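Local coordinates for DNA repair protein RAD2 (Saccharomyces cerevisiae, PDB 4Q0W) that cuts single-stranded DNA as an endonuclease, making the incision step of excision repair at damage from UV light, bulky adducts or cross-linking agents, at residues A[84-89]-A[244-249]; A[155-160]-A[337-342]; A[233-238]-A[307-312]. One frame throughout, in Å; residues are numbered along the deposited sequence.

Interaction 1 of 3, residues A[84-89]-A[244-249]; sequences RETIRQ and YTNGLK. With K (potassium ion), chain F; nucleotides of chain D.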
loop_
_atom_site.group_PDB
_atom_site.type_symbol
_atom_site.label_atom_id
_atom_site.label_comp_id
_atom_site.label_asym_id
_atom_site.label_seq_id
_atom_site.Cartn_x
_atom_site.Cartn_y
_atom_site.Cartn_z
ATOM N N ARG A 84 16.645 -21.822 -8.986
ATOM C CA ARG A 84 15.578 -22.795 -9.225
ATOM C C ARG A 84 14.895 -23.138 -7.905
ATOM O O ARG A 84 13.661 -23.223 -7.827
ATOM C CB ARG A 84 16.138 -24.057 -9.911
ATOM C CG ARG A 84 15.059 -25.065 -10.346
ATOM C CD ARG A 84 15.595 -26.113 -11.332
ATOM N NE ARG A 84 16.925 -26.599 -10.964
ATOM C CZ ARG A 84 17.153 -27.606 -10.124
ATOM N NH1 ARG A 84 18.400 -27.968 -9.851
ATOM N NH2 ARG A 84 16.138 -28.251 -9.553
ATOM N N GLU A 85 15.697 -23.290 -6.852
ATOM C CA GLU A 85 15.151 -23.640 -5.544
ATOM C C GLU A 85 14.325 -22.502 -4.955
ATOM O O GLU A 85 13.219 -22.727 -4.458
ATOM C CB GLU A 85 16.283 -24.040 -4.595
ATOM C CG GLU A 85 16.950 -25.366 -4.992
ATOM C CD GLU A 85 18.227 -25.636 -4.216
ATOM O OE1 GLU A 85 18.702 -26.795 -4.251
ATOM O OE2 GLU A 85 18.755 -24.688 -3.585
ATOM N N THR A 86 14.870 -21.284 -5.003
ATOM C CA THR A 86 14.179 -20.107 -4.463
ATOM C C THR A 86 12.813 -19.919 -5.118
ATOM O O THR A 86 11.789 -19.783 -4.446
ATOM C CB THR A 86 14.985 -18.809 -4.707
ATOM O OG1 THR A 86 16.269 -18.892 -4.072
ATOM C CG2 THR A 86 14.206 -17.586 -4.171
ATOM N N ILE A 87 12.814 -19.891 -6.444
ATOM C CA ILE A 87 11.593 -19.653 -7.197
ATOM C C ILE A 87 10.546 -20.745 -6.976
ATOM O O ILE A 87 9.359 -20.444 -6.783
ATOM C CB ILE A 87 11.900 -19.520 -8.699
ATOM C CG1 ILE A 87 12.774 -18.290 -8.944
ATOM C CG2 ILE A 87 10.600 -19.457 -9.522
ATOM C CD1 ILE A 87 13.248 -18.161 -10.381
ATOM N N ARG A 88 10.967 -22.008 -7.008
ATOM C CA ARG A 88 10.002 -23.089 -6.815
ATOM C C ARG A 88 9.396 -23.010 -5.407
ATOM O O ARG A 88 8.194 -23.239 -5.228
ATOM C CB ARG A 88 10.625 -24.467 -7.103
ATOM C CG ARG A 88 11.526 -25.002 -5.990
ATOM C CD ARG A 88 12.203 -26.315 -6.376
ATOM N NE ARG A 88 12.948 -26.868 -5.238
ATOM C CZ ARG A 88 14.015 -27.656 -5.352
ATOM N NH1 ARG A 88 14.466 -27.992 -6.556
ATOM N NH2 ARG A 88 14.638 -28.095 -4.264
ATOM N N GLN A 89 10.209 -22.656 -4.410
ATOM C CA GLN A 89 9.694 -22.556 -3.051
ATOM C C GLN A 89 8.720 -21.388 -2.936
ATOM O O GLN A 89 7.686 -21.489 -2.264
ATOM C CB GLN A 89 10.840 -22.432 -2.040
ATOM C CG GLN A 89 11.581 -23.749 -1.839
ATOM C CD GLN A 89 12.930 -23.582 -1.176
ATOM O OE1 GLN A 89 13.243 -22.523 -0.606
ATOM N NE2 GLN A 89 13.747 -24.632 -1.248
ATOM N N TYR A 244 17.556 -15.241 -5.498
ATOM C CA TYR A 244 18.389 -16.172 -4.717
ATOM C C TYR A 244 17.942 -16.361 -3.275
ATOM O O TYR A 244 18.568 -17.124 -2.521
ATOM C CB TYR A 244 19.845 -15.707 -4.687
ATOM C CG TYR A 244 20.623 -15.930 -5.963
ATOM C CD1 TYR A 244 20.146 -16.755 -6.963
ATOM C CD2 TYR A 244 21.859 -15.328 -6.148
ATOM C CE1 TYR A 244 20.867 -16.958 -8.134
ATOM C CE2 TYR A 244 22.584 -15.525 -7.302
ATOM C CZ TYR A 244 22.080 -16.342 -8.292
ATOM O OH TYR A 244 22.810 -16.535 -9.442
ATOM N N THR A 245 16.887 -15.648 -2.885
ATOM C CA THR A 245 16.368 -15.703 -1.524
ATOM C C THR A 245 14.987 -15.089 -1.528
ATOM O O THR A 245 14.741 -14.106 -2.239
ATOM C CB THR A 245 17.273 -14.918 -0.519
ATOM O OG1 THR A 245 16.580 -14.752 0.722
ATOM C CG2 THR A 245 17.642 -13.519 -1.067
ATOM N N ASN A 246 14.092 -15.653 -0.721
ATOM C CA ASN A 246 12.751 -15.103 -0.579
ATOM C C ASN A 246 12.622 -14.032 0.517
ATOM O O ASN A 246 11.531 -13.533 0.780
ATOM C CB ASN A 246 11.729 -16.246 -0.438
ATOM C CG ASN A 246 11.555 -17.014 -1.753
ATOM O OD1 ASN A 246 11.386 -16.397 -2.808
ATOM N ND2 ASN A 246 11.639 -18.351 -1.704
ATOM N N GLY A 247 13.736 -13.657 1.136
ATOM C CA GLY A 247 13.726 -12.519 2.050
ATOM C C GLY A 247 12.843 -12.700 3.272
ATOM O O GLY A 247 12.507 -13.828 3.643
ATOM N N LEU A 248 12.461 -11.594 3.910
ATOM C CA LEU A 248 11.673 -11.690 5.137
ATOM C C LEU A 248 10.339 -10.974 5.009
ATOM O O LEU A 248 10.278 -9.842 4.514
ATOM C CB LEU A 248 12.436 -11.092 6.322
ATOM C CG LEU A 248 13.750 -11.738 6.750
ATOM C CD1 LEU A 248 14.254 -11.052 8.015
ATOM C CD2 LEU A 248 13.592 -13.240 6.981
ATOM N N LYS A 249 9.274 -11.621 5.472
ATOM C CA LYS A 249 7.967 -10.974 5.487
ATOM C C LYS A 249 8.036 -9.664 6.272
ATOM O O LYS A 249 8.682 -9.588 7.322
ATOM C CB LYS A 249 6.911 -11.894 6.096
ATOM C CG LYS A 249 5.550 -11.222 6.266
ATOM C CD LYS A 249 4.511 -12.155 6.859
ATOM C CE LYS A 249 3.166 -11.438 6.986
ATOM N NZ LYS A 249 2.138 -12.288 7.645
HETATM K K K F . 9.463 -8.811 1.861
ATOM P P DC D 10 5.878 -7.220 2.700
ATOM O OP1 DC D 10 5.777 -8.367 3.646
ATOM O OP2 DC D 10 7.116 -6.993 1.912
ATOM O "O5'" DC D 10 4.670 -7.308 1.663
ATOM C "C5'" DC D 10 3.391 -7.506 2.254
ATOM C "C4'" DC D 10 2.345 -7.581 1.167
ATOM O "O4'" DC D 10 2.102 -6.259 0.634
ATOM C "C3'" DC D 10 2.711 -8.477 -0.017
ATOM O "O3'" DC D 10 1.653 -9.427 -0.070
ATOM C "C2'" DC D 10 2.757 -7.521 -1.217
ATOM C "C1'" DC D 10 1.851 -6.379 -0.747
ATOM N N1 DC D 10 2.075 -5.001 -1.271
ATOM C C2 DC D 10 0.988 -4.333 -1.851
ATOM O O2 DC D 10 -0.093 -4.926 -1.929
ATOM N N3 DC D 10 1.155 -3.075 -2.324
ATOM C C4 DC D 10 2.343 -2.482 -2.216
ATOM N N4 DC D 10 2.445 -1.236 -2.690
ATOM C C5 DC D 10 3.467 -3.145 -1.616
ATOM C C6 DC D 10 3.295 -4.393 -1.157
HETATM O O HOH W 1 10.454 -10.655 0.335
HETATM O O HOH W 2 10.173 -7.757 -0.438
HETATM O O HOH W 3 7.909 -10.762 1.262
#
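Thr86 lays both branches of its side chain against the backbone that joins Tyr244 to Thr245, packing helix 81-98 of the N-domain onto a loop of the I-domain. Its OG1 lies 3.1 Å from Tyr244 C, but the hydroxyl finds its hydrogen-bond partner within its own helix, at Leu82 O. The rotation that sets OG1 beside the backbone N (chi1 -60°) swings Thr86 CG2 over to Asn246, where it rests 3.4 Å from OD1. The side chains of Thr86 and Asn246 run past each other in opposing senses, and the Asn246 amide meets the helix backbone: ND2 donates to Thr86 O at 3.1 Å. This bond is nearly straight (N-H...O 167°) and lies in the amide plane, although the donor is tilted from the carbonyl plane of Thr86. OD1 of the same amide takes a weak bond from Arg90 NE.

Beyond Asn246 the loop turns sharply. Gly247 N donates to Thr245 OG1 over 3.1 Å, forming an ST turn, and the positive phi of Gly247 suits a glycine. The turn leads to the potassium ion, bound by Leu248 O at 3.0 Å and by Met251 O, three waters and OP2 of DC10 of DNA chain D, also at 3.0 Å. One of these waters donates to Asn246 O over 3.1 Å. Asn246 therefore faces two ways, its amide on the N-domain helix and its carbonyl in the second shell of the ion. This chemistry suggests that the potassium would partly offset the phosphate charge while it links the DNA backbone to main-chain carbonyls, consistent with the helix-three-turn-helix element of this nuclease family.

Interaction 2 of 3, residues A[155-160]-A[337-342]; sequences QELLSR and DMLRSF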
loop_
_atom_site.group_PDB
_atom_site.type_symbol
_atom_site.label_atom_id
_atom_site.label_comp_id
_atom_site.label_asym_id
_atom_site.label_seq_id
_atom_site.Cartn_x
_atom_site.Cartn_y
_atom_site.Cartn_z
ATOM N N GLN A 155 20.701 -14.568 -32.861
ATOM C CA GLN A 155 22.154 -14.618 -32.908
ATOM C C GLN A 155 22.671 -14.553 -34.350
ATOM O O GLN A 155 23.739 -14.001 -34.604
ATOM C CB GLN A 155 22.692 -15.837 -32.162
ATOM C CG GLN A 155 22.512 -15.714 -30.645
ATOM C CD GLN A 155 22.747 -17.027 -29.915
ATOM O OE1 GLN A 155 22.938 -18.075 -30.537
ATOM N NE2 GLN A 155 22.731 -16.973 -28.589
ATOM N N GLU A 156 21.912 -15.106 -35.289
ATOM C CA GLU A 156 22.271 -14.991 -36.704
ATOM C C GLU A 156 22.182 -13.522 -37.118
ATOM O O GLU A 156 23.057 -13.005 -37.802
ATOM C CB GLU A 156 21.354 -15.857 -37.574
ATOM C CG GLU A 156 21.601 -15.730 -39.087
ATOM C CD GLU A 156 22.985 -16.188 -39.498
ATOM O OE1 GLU A 156 23.565 -17.046 -38.800
ATOM O OE2 GLU A 156 23.502 -15.685 -40.520
ATOM N N LEU A 157 21.119 -12.854 -36.688
ATOM C CA LEU A 157 20.961 -11.432 -36.948
ATOM C C LEU A 157 22.166 -10.664 -36.421
ATOM O O LEU A 157 22.783 -9.868 -37.154
ATOM C CB LEU A 157 19.672 -10.918 -36.317
ATOM C CG LEU A 157 19.365 -9.427 -36.474
ATOM C CD1 LEU A 157 19.283 -9.031 -37.947
ATOM C CD2 LEU A 157 18.082 -9.083 -35.765
ATOM N N LEU A 158 22.516 -10.927 -35.162
ATOM C CA LEU A 158 23.672 -10.289 -34.534
ATOM C C LEU A 158 24.946 -10.460 -35.366
ATOM O O LEU A 158 25.691 -9.500 -35.581
ATOM C CB LEU A 158 23.882 -10.832 -33.120
ATOM C CG LEU A 158 22.947 -10.237 -32.068
ATOM C CD1 LEU A 158 23.010 -11.033 -30.755
ATOM C CD2 LEU A 158 23.298 -8.754 -31.833
ATOM N N SER A 159 25.190 -11.668 -35.861
ATOM C CA SER A 159 26.436 -11.896 -36.586
ATOM C C SER A 159 26.439 -11.234 -37.974
ATOM O O SER A 159 27.479 -10.760 -38.430
ATOM C CB SER A 159 26.780 -13.384 -36.657
ATOM O OG SER A 159 25.876 -14.075 -37.493
ATOM N N ARG A 160 25.279 -11.163 -38.623
ATOM C CA ARG A 160 25.178 -10.427 -39.890
ATOM C C ARG A 160 25.362 -8.915 -39.690
ATOM O O ARG A 160 25.710 -8.197 -40.640
ATOM C CB ARG A 160 23.850 -10.735 -40.594
ATOM C CG ARG A 160 23.688 -12.227 -40.932
ATOM C CD ARG A 160 22.413 -12.517 -41.738
ATOM N NE ARG A 160 22.264 -13.953 -41.989
ATOM C CZ ARG A 160 21.618 -14.491 -43.023
ATOM N NH1 ARG A 160 21.051 -13.722 -43.951
ATOM N NH2 ARG A 160 21.553 -15.807 -43.135
ATOM N N ASP A 337 24.179 -7.114 -47.636
ATOM C CA ASP A 337 23.630 -8.181 -48.477
ATOM C C ASP A 337 22.910 -9.225 -47.627
ATOM O O ASP A 337 21.808 -9.653 -47.967
ATOM C CB ASP A 337 24.740 -8.871 -49.285
ATOM C CG ASP A 337 25.285 -7.992 -50.426
ATOM O OD1 ASP A 337 24.917 -6.803 -50.501
ATOM O OD2 ASP A 337 26.078 -8.504 -51.240
ATOM N N MET A 338 23.536 -9.627 -46.520
ATOM C CA MET A 338 22.993 -10.719 -45.705
ATOM C C MET A 338 21.904 -10.247 -44.747
ATOM O O MET A 338 21.014 -11.021 -44.383
ATOM C CB MET A 338 24.104 -11.462 -44.961
ATOM C CG MET A 338 25.082 -12.181 -45.884
ATOM S SD MET A 338 24.262 -13.344 -47.026
ATOM C CE MET A 338 23.925 -14.728 -45.934
ATOM N N LEU A 339 21.964 -8.974 -44.349
ATOM C CA LEU A 339 20.901 -8.384 -43.546
ATOM C C LEU A 339 19.639 -8.213 -44.405
ATOM O O LEU A 339 18.529 -8.483 -43.946
ATOM C CB LEU A 339 21.350 -7.032 -42.940
ATOM C CG LEU A 339 22.301 -7.061 -41.728
ATOM C CD1 LEU A 339 22.837 -5.658 -41.391
ATOM C CD2 LEU A 339 21.635 -7.691 -40.481
ATOM N N ARG A 340 19.811 -7.751 -45.642
ATOM C CA ARG A 340 18.693 -7.636 -46.587
ATOM C C ARG A 340 17.952 -8.962 -46.737
ATOM O O ARG A 340 16.733 -9.033 -46.585
ATOM C CB ARG A 340 19.202 -7.255 -47.976
ATOM C CG ARG A 340 19.490 -5.780 -48.210
ATOM C CD ARG A 340 20.344 -5.674 -49.478
ATOM N NE ARG A 340 20.436 -4.317 -50.011
ATOM C CZ ARG A 340 21.099 -4.009 -51.118
ATOM N NH1 ARG A 340 21.721 -4.960 -51.799
ATOM N NH2 ARG A 340 21.146 -2.756 -51.541
ATOM N N SER A 341 18.692 -10.012 -47.059
ATOM C CA SER A 341 18.053 -11.304 -47.254
ATOM C C SER A 341 17.459 -11.861 -45.945
ATOM O O SER A 341 16.401 -12.504 -45.958
ATOM C CB SER A 341 19.025 -12.295 -47.907
ATOM O OG SER A 341 20.257 -12.356 -47.210
ATOM N N PHE A 342 18.119 -11.592 -44.820
ATOM C CA PHE A 342 17.614 -12.057 -43.522
ATOM C C PHE A 342 16.260 -11.460 -43.198
ATOM O O PHE A 342 15.323 -12.188 -42.864
ATOM C CB PHE A 342 18.589 -11.727 -42.392
ATOM C CG PHE A 342 18.166 -12.283 -41.050
ATOM C CD1 PHE A 342 18.526 -13.571 -40.681
ATOM C CD2 PHE A 342 17.400 -11.520 -40.165
ATOM C CE1 PHE A 342 18.146 -14.099 -39.441
ATOM C CE2 PHE A 342 17.006 -12.039 -38.918
ATOM C CZ PHE A 342 17.382 -13.331 -38.561
#
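Glu156, on helix 148-160, sets its CG 3.8 Å from Phe342 CE1, where this helix packs roughly antiparallel against helix 336-347, the two short segments at 151°, and Arg160 enters as a knob into a hole. The carboxylate of Glu156 reaches one turn forward along its own helix, its bent chain (chi2 63°) bringing OE2 to Arg160 NE at 2.6 Å; this salt bridge uses the anti lone pair and lies in the guanidinium plane. One residue on, Leu157 lays its CA over a face of the Phe342 ring, while its CD1 meets Leu339 CD2 at 3.7 Å. Phe57 and Ile54 of helix 52-66 back this apolar side.

Arg160 extends among Met338, Leu339, Ser341 and Phe342. Met338 CE lies over one face of the guanidinium and Phe342 CD1 over the opposite face, the ring plane turned 60° from it. Cut back to an alanine here, the side chain would probably leave the Glu156 carboxylate without its positive mate and open a gap between Met338 and Phe342. Phe342 N reaches Met338 O from one face of the carbonyl. From the opposite face, Arg160 NH1 donates in the guanidinium plane to Met338 O at 2.7 Å.

Interaction 3 of 3, residues A[233-238]-A[307-312]; sequences MIELAQ and DFPSVM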
loop_
_atom_site.group_PDB
_atom_site.type_symbol
_atom_site.label_atom_id
_atom_site.label_comp_id
_atom_site.label_asym_id
_atom_site.label_seq_id
_atom_site.Cartn_x
_atom_site.Cartn_y
_atom_site.Cartn_z
ATOM N N MET A 233 24.546 -4.759 -0.122
ATOM C CA MET A 233 23.529 -5.028 -1.141
ATOM C C MET A 233 23.139 -6.503 -1.134
ATOM O O MET A 233 21.964 -6.853 -1.276
ATOM C CB MET A 233 24.036 -4.617 -2.530
ATOM C CG MET A 233 24.165 -3.095 -2.702
ATOM S SD MET A 233 24.624 -2.585 -4.381
ATOM C CE MET A 233 26.312 -3.152 -4.444
ATOM N N ILE A 234 24.128 -7.371 -0.965
ATOM C CA ILE A 234 23.848 -8.796 -0.934
ATOM C C ILE A 234 23.009 -9.113 0.323
ATOM O O ILE A 234 22.145 -9.986 0.295
ATOM C CB ILE A 234 25.151 -9.616 -0.977
ATOM C CG1 ILE A 234 25.869 -9.396 -2.306
ATOM C CG2 ILE A 234 24.878 -11.108 -0.752
ATOM C CD1 ILE A 234 27.218 -10.119 -2.418
ATOM N N GLU A 235 23.229 -8.381 1.413
ATOM C CA GLU A 235 22.463 -8.644 2.635
ATOM C C GLU A 235 21.074 -8.023 2.561
ATOM O O GLU A 235 20.113 -8.583 3.090
ATOM C CB GLU A 235 23.224 -8.177 3.884
ATOM C CG GLU A 235 24.521 -8.974 4.153
ATOM C CD GLU A 235 24.903 -8.992 5.641
ATOM O OE1 GLU A 235 24.590 -8.014 6.360
ATOM O OE2 GLU A 235 25.504 -9.992 6.094
ATOM N N LEU A 236 20.963 -6.865 1.907
ATOM C CA LEU A 236 19.643 -6.315 1.568
ATOM C C LEU A 236 18.790 -7.314 0.769
ATOM O O LEU A 236 17.578 -7.439 0.994
ATOM C CB LEU A 236 19.788 -5.026 0.758
ATOM C CG LEU A 236 20.091 -3.712 1.458
ATOM C CD1 LEU A 236 20.303 -2.599 0.396
ATOM C CD2 LEU A 236 18.949 -3.341 2.434
ATOM N N ALA A 237 19.415 -8.028 -0.164
ATOM C CA ALA A 237 18.682 -9.013 -0.958
ATOM C C ALA A 237 17.990 -10.014 -0.025
ATOM O O ALA A 237 16.849 -10.433 -0.263
ATOM C CB ALA A 237 19.611 -9.720 -1.919
ATOM N N GLN A 238 18.671 -10.371 1.060
ATOM C CA GLN A 238 18.123 -11.351 1.998
ATOM C C GLN A 238 17.024 -10.804 2.901
ATOM O O GLN A 238 16.411 -11.550 3.673
ATOM C CB GLN A 238 19.254 -11.972 2.821
ATOM C CG GLN A 238 20.155 -12.832 1.951
ATOM C CD GLN A 238 21.458 -13.164 2.618
ATOM O OE1 GLN A 238 21.520 -14.040 3.482
ATOM N NE2 GLN A 238 22.517 -12.462 2.225
ATOM N N ASP A 307 20.866 -20.384 8.608
ATOM C CA ASP A 307 20.901 -19.991 7.215
ATOM C C ASP A 307 20.754 -18.479 7.090
ATOM O O ASP A 307 20.631 -17.944 5.984
ATOM C CB ASP A 307 19.810 -20.713 6.416
ATOM C CG ASP A 307 20.052 -20.663 4.916
ATOM O OD1 ASP A 307 21.231 -20.645 4.499
ATOM O OD2 ASP A 307 19.061 -20.636 4.153
ATOM N N PHE A 308 20.778 -17.773 8.215
ATOM C CA PHE A 308 20.592 -16.330 8.152
ATOM C C PHE A 308 21.711 -15.598 8.871
ATOM O O PHE A 308 21.833 -15.707 10.083
ATOM C CB PHE A 308 19.241 -15.933 8.752
ATOM C CG PHE A 308 18.902 -14.486 8.559
ATOM C CD1 PHE A 308 19.350 -13.520 9.462
ATOM C CD2 PHE A 308 18.141 -14.087 7.478
ATOM C CE1 PHE A 308 19.046 -12.191 9.279
ATOM C CE2 PHE A 308 17.824 -12.755 7.291
ATOM C CZ PHE A 308 18.276 -11.806 8.194
ATOM N N PRO A 309 22.542 -14.851 8.130
ATOM C CA PRO A 309 22.514 -14.736 6.669
ATOM C C PRO A 309 23.013 -16.030 6.011
ATOM O O PRO A 309 23.610 -16.895 6.675
ATOM C CB PRO A 309 23.493 -13.593 6.396
ATOM C CG PRO A 309 24.488 -13.698 7.541
ATOM C CD PRO A 309 23.655 -14.089 8.733
ATOM N N SER A 310 22.743 -16.166 4.718
ATOM C CA SER A 310 23.057 -17.388 3.997
ATOM C C SER A 310 24.380 -17.257 3.265
ATOM O O SER A 310 24.550 -16.358 2.431
ATOM C CB SER A 310 21.941 -17.712 2.998
ATOM O OG SER A 310 22.361 -18.702 2.069
ATOM N N VAL A 311 25.327 -18.144 3.565
ATOM C CA VAL A 311 26.560 -18.151 2.789
ATOM C C VAL A 311 26.286 -18.618 1.355
ATOM O O VAL A 311 27.003 -18.230 0.432
ATOM C CB VAL A 311 27.681 -19.007 3.439
ATOM C CG1 VAL A 311 27.292 -20.481 3.468
ATOM C CG2 VAL A 311 29.008 -18.821 2.682
ATOM N N MET A 312 25.256 -19.445 1.159
ATOM C CA MET A 312 24.918 -19.884 -0.199
ATOM C C MET A 312 24.513 -18.684 -1.068
ATOM O O MET A 312 24.894 -18.597 -2.235
ATOM C CB MET A 312 23.781 -20.909 -0.196
ATOM C CG MET A 312 24.073 -22.209 0.530
ATOM S SD MET A 312 25.595 -22.994 -0.061
ATOM C CE MET A 312 25.160 -23.420 -1.743
HETATM O O HOH W 4 25.085 -13.423 3.164
#
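Gln238 reaches from helix 230-240 to the turn that starts helix 311-318, and its amide carries most of the contact. CB points toward the 307-312 segment, and the chain runs on extended through CG, which stays beside the backbone N (chi1 -68°), so that CD arrives in front of the Ser310 backbone. Gln238 OE1 accepts from Ser310 N at 2.7 Å along an almost perfectly straight bond (176°), with the donor tilted modestly from the carbonyl plane. Gln238 OE1 also sits 3.4 Å from Pro309 CA, pressed against the residue that precedes its donor. Gln238 NE2 turns back to its own helix and donates to Ile234 O over 3.2 Å, approaching from above the carbonyl plane rather than along a lone pair. Gln238 NE2 also donates to a water 2.9 Å away, which in turn donates to Ser310 O at 3.1 Å. The amide is thus fixed in rotation by one bond on OE1 and two on NE2, all made inside a buried contact.

Pro309 and Phe308 flank the amide. Pro309, after a cis peptide bond, lies alongside Glu235, its CG 4.1 Å from Glu235 OE2, while the other oxygen of Glu235 accepts from Leu266 N. Phe308 brings its ring edge to Gln238 O, and Leu266 and Phe269 of helix 266-278 pack on this ring.

Ser310 is the N-cap of helix 311-318: its OG bonds to Val313 N while its own N is held by Gln238. The contact thus joins the N-cap of helix 311-318 to helix 230-240, which is probably the first helix of the helix-three-turn-helix element of this nuclease family.

Overall arrangement
Interactions 1 and 3 are neighbours, their centres 11 Å apart, whereas interaction 2 lies 40 and 44 Å from them on the opposite side of the chain's centre. Interactions 1 and 3 share the region around helix 230-240 and the loop after it: Thr245 CG2 packs on Ala237 O at 3.3 Å, and Leu248 on Phe308. Along the chain, interaction 3 is nested within the loop closed by interaction 2, and the segments of interaction 1 alternate with those of both others. Interaction 2 instead joins helix 336-347 near the C-terminus to the I-domain helix 148-160. The potassium-binding loop that meets the DNA and the contact of helix 336-347 therefore lie far apart.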